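Putative peptide ABC-transport system periplasmic peptide-binding protein (Campylobacter jejuni, PDB 4OET) probably serves as the periplasmic solute-binding component of an ABC transporter, perhaps for peptides. Local coordinates at residues W336-D341 against K367-F372. Numbering follows the deposited sequence.
Sequences WAMSND and KPAGSF
W336 lays CE3 of its six-membered ring over the centre of the F372 face, 3.5 Å from F372 CD2, while the two planes make an oblique 46°. F372 reaches this place because its CG is tucked between the backbone N and the carbonyl carbon (chi1 66°), which turns the ring back toward strand 329-338. There it also receives M338, whose SD lies 3.5 Å from F372 CZ in an oblique Met-aromatic contact. The bent M338 chain then brings CE to 3.7 Å from A369 CB, so one thioether bridges the phenyl ring and the turn from P368 to S371. K367 crosses the six-membered ring of W336 obliquely, its NZ 3.7 Å from W336 CH2, whereas W336 NE1 is hydrogen-bonded to E334. Between the backbones, K367 N donates to A337 O (3.1 Å) and S339 N to K367 O (2.7 Å), forming the parallel bridge of M338 with K367. A weak bond from A369 N to N340 OD1 (3.5 Å) adds a link between the two turns. With helix 342-357 linking strands 329-338 and 361-367, the contact lies at the C-terminal ends of the two parallel strands of a beta-alpha-beta unit, in a family 5 solute-binding protein.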
loop_
_atom_site.group_PDB
_atom_site.type_symbol
_atom_site.label_atom_id
_atom_site.label_comp_id
_atom_site.label_asym_id
_atom_site.label_seq_id
_atom_site.Cartn_x
_atom_site.Cartn_y
_atom_site.Cartn_z
ATOM N N TRP A 336 -1.959 6.199 -20.147
ATOM C CA TRP A 336 -2.883 5.104 -19.874
ATOM C C TRP A 336 -3.347 5.079 -18.425
ATOM O O TRP A 336 -2.578 5.348 -17.496
ATOM C CB TRP A 336 -2.253 3.761 -20.223
ATOM C CG TRP A 336 -2.118 3.503 -21.691
ATOM C CD1 TRP A 336 -1.379 4.216 -22.577
ATOM C CD2 TRP A 336 -2.721 2.434 -22.433
ATOM N NE1 TRP A 336 -1.487 3.665 -23.831
ATOM C CE2 TRP A 336 -2.304 2.568 -23.768
ATOM C CE3 TRP A 336 -3.569 1.376 -22.094
ATOM C CZ2 TRP A 336 -2.709 1.682 -24.774
ATOM C CZ3 TRP A 336 -3.974 0.502 -23.089
ATOM C CH2 TRP A 336 -3.542 0.658 -24.414
ATOM N N ALA A 337 -4.629 4.774 -18.255
ATOM C CA ALA A 337 -5.221 4.631 -16.941
ATOM C C ALA A 337 -6.200 3.459 -16.925
ATOM O O ALA A 337 -6.833 3.144 -17.940
ATOM C CB ALA A 337 -5.919 5.917 -16.542
ATOM N N MET A 338 -6.322 2.816 -15.767
ATOM C CA MET A 338 -7.332 1.787 -15.566
ATOM C C MET A 338 -8.715 2.424 -15.600
ATOM O O MET A 338 -8.977 3.389 -14.885
ATOM C CB MET A 338 -7.112 1.056 -14.236
ATOM C CG MET A 338 -5.713 0.459 -14.046
ATOM S SD MET A 338 -5.287 -0.805 -15.269
ATOM C CE MET A 338 -4.215 -1.855 -14.283
ATOM N N SER A 339 -9.594 1.891 -16.441
ATOM C CA SER A 339 -10.911 2.484 -16.645
ATOM C C SER A 339 -11.809 2.345 -15.418
ATOM O O SER A 339 -12.790 3.068 -15.275
ATOM C CB SER A 339 -11.592 1.845 -17.860
ATOM O OG SER A 339 -11.970 0.508 -17.578
ATOM N N ASN A 340 -11.486 1.410 -14.535
ATOM C CA ASN A 340 -12.294 1.225 -13.339
ATOM C C ASN A 340 -11.806 2.088 -12.177
ATOM O O ASN A 340 -12.352 2.022 -11.075
ATOM C CB ASN A 340 -12.317 -0.246 -12.917
ATOM C CG ASN A 340 -10.939 -0.863 -12.879
ATOM O OD1 ASN A 340 -10.211 -0.866 -13.876
ATOM N ND2 ASN A 340 -10.559 -1.372 -11.713
ATOM N N ASP A 341 -10.781 2.899 -12.424
ATOM C CA ASP A 341 -10.260 3.782 -11.389
ATOM C C ASP A 341 -10.527 5.232 -11.776
ATOM O O ASP A 341 -9.709 5.873 -12.444
ATOM C CB ASP A 341 -8.762 3.542 -11.178
ATOM C CG ASP A 341 -8.258 4.111 -9.867
ATOM O OD1 ASP A 341 -7.358 3.489 -9.264
ATOM O OD2 ASP A 341 -8.731 5.194 -9.449
ATOM N N LYS A 367 -8.568 1.798 -20.079
ATOM C CA LYS A 367 -8.952 0.433 -20.416
ATOM C C LYS A 367 -9.119 -0.332 -19.114
ATOM O O LYS A 367 -8.540 0.055 -18.098
ATOM C CB LYS A 367 -7.899 -0.217 -21.322
ATOM C CG LYS A 367 -7.668 0.532 -22.652
ATOM C CD LYS A 367 -8.632 0.088 -23.748
ATOM C CE LYS A 367 -8.049 0.295 -25.143
ATOM N NZ LYS A 367 -6.884 -0.597 -25.422
ATOM N N PRO A 368 -9.937 -1.396 -19.119
ATOM C CA PRO A 368 -10.096 -2.182 -17.889
ATOM C C PRO A 368 -8.789 -2.826 -17.425
ATOM O O PRO A 368 -7.911 -3.141 -18.237
ATOM C CB PRO A 368 -11.133 -3.250 -18.275
ATOM C CG PRO A 368 -11.177 -3.241 -19.776
ATOM C CD PRO A 368 -10.846 -1.844 -20.188
ATOM N N ALA A 369 -8.657 -2.993 -16.116
ATOM C CA ALA A 369 -7.460 -3.601 -15.554
ATOM C C ALA A 369 -7.314 -5.036 -16.048
ATOM O O ALA A 369 -8.296 -5.782 -16.127
ATOM C CB ALA A 369 -7.504 -3.566 -14.032
ATOM N N GLY A 370 -6.091 -5.402 -16.420
ATOM C CA GLY A 370 -5.810 -6.735 -16.919
ATOM C C GLY A 370 -6.020 -6.888 -18.411
ATOM O O GLY A 370 -5.772 -7.954 -18.972
ATOM N N SER A 371 -6.472 -5.826 -19.065
ATOM C CA SER A 371 -6.709 -5.887 -20.508
ATOM C C SER A 371 -5.491 -5.437 -21.317
ATOM O O SER A 371 -5.467 -5.560 -22.544
ATOM C CB SER A 371 -7.936 -5.048 -20.880
ATOM O OG SER A 371 -7.825 -3.720 -20.397
ATOM N N PHE A 372 -4.485 -4.915 -20.620
ATOM C CA PHE A 372 -3.270 -4.436 -21.269
ATOM C C PHE A 372 -2.051 -4.579 -20.361
ATOM O O PHE A 372 -2.183 -4.775 -19.153
ATOM C CB PHE A 372 -3.428 -2.971 -21.690
ATOM C CG PHE A 372 -3.556 -2.004 -20.534
ATOM C CD1 PHE A 372 -4.786 -1.777 -19.928
ATOM C CD2 PHE A 372 -2.450 -1.311 -20.066
ATOM C CE1 PHE A 372 -4.910 -0.877 -18.875
ATOM C CE2 PHE A 372 -2.562 -0.412 -19.015
ATOM C CZ PHE A 372 -3.794 -0.191 -18.418
#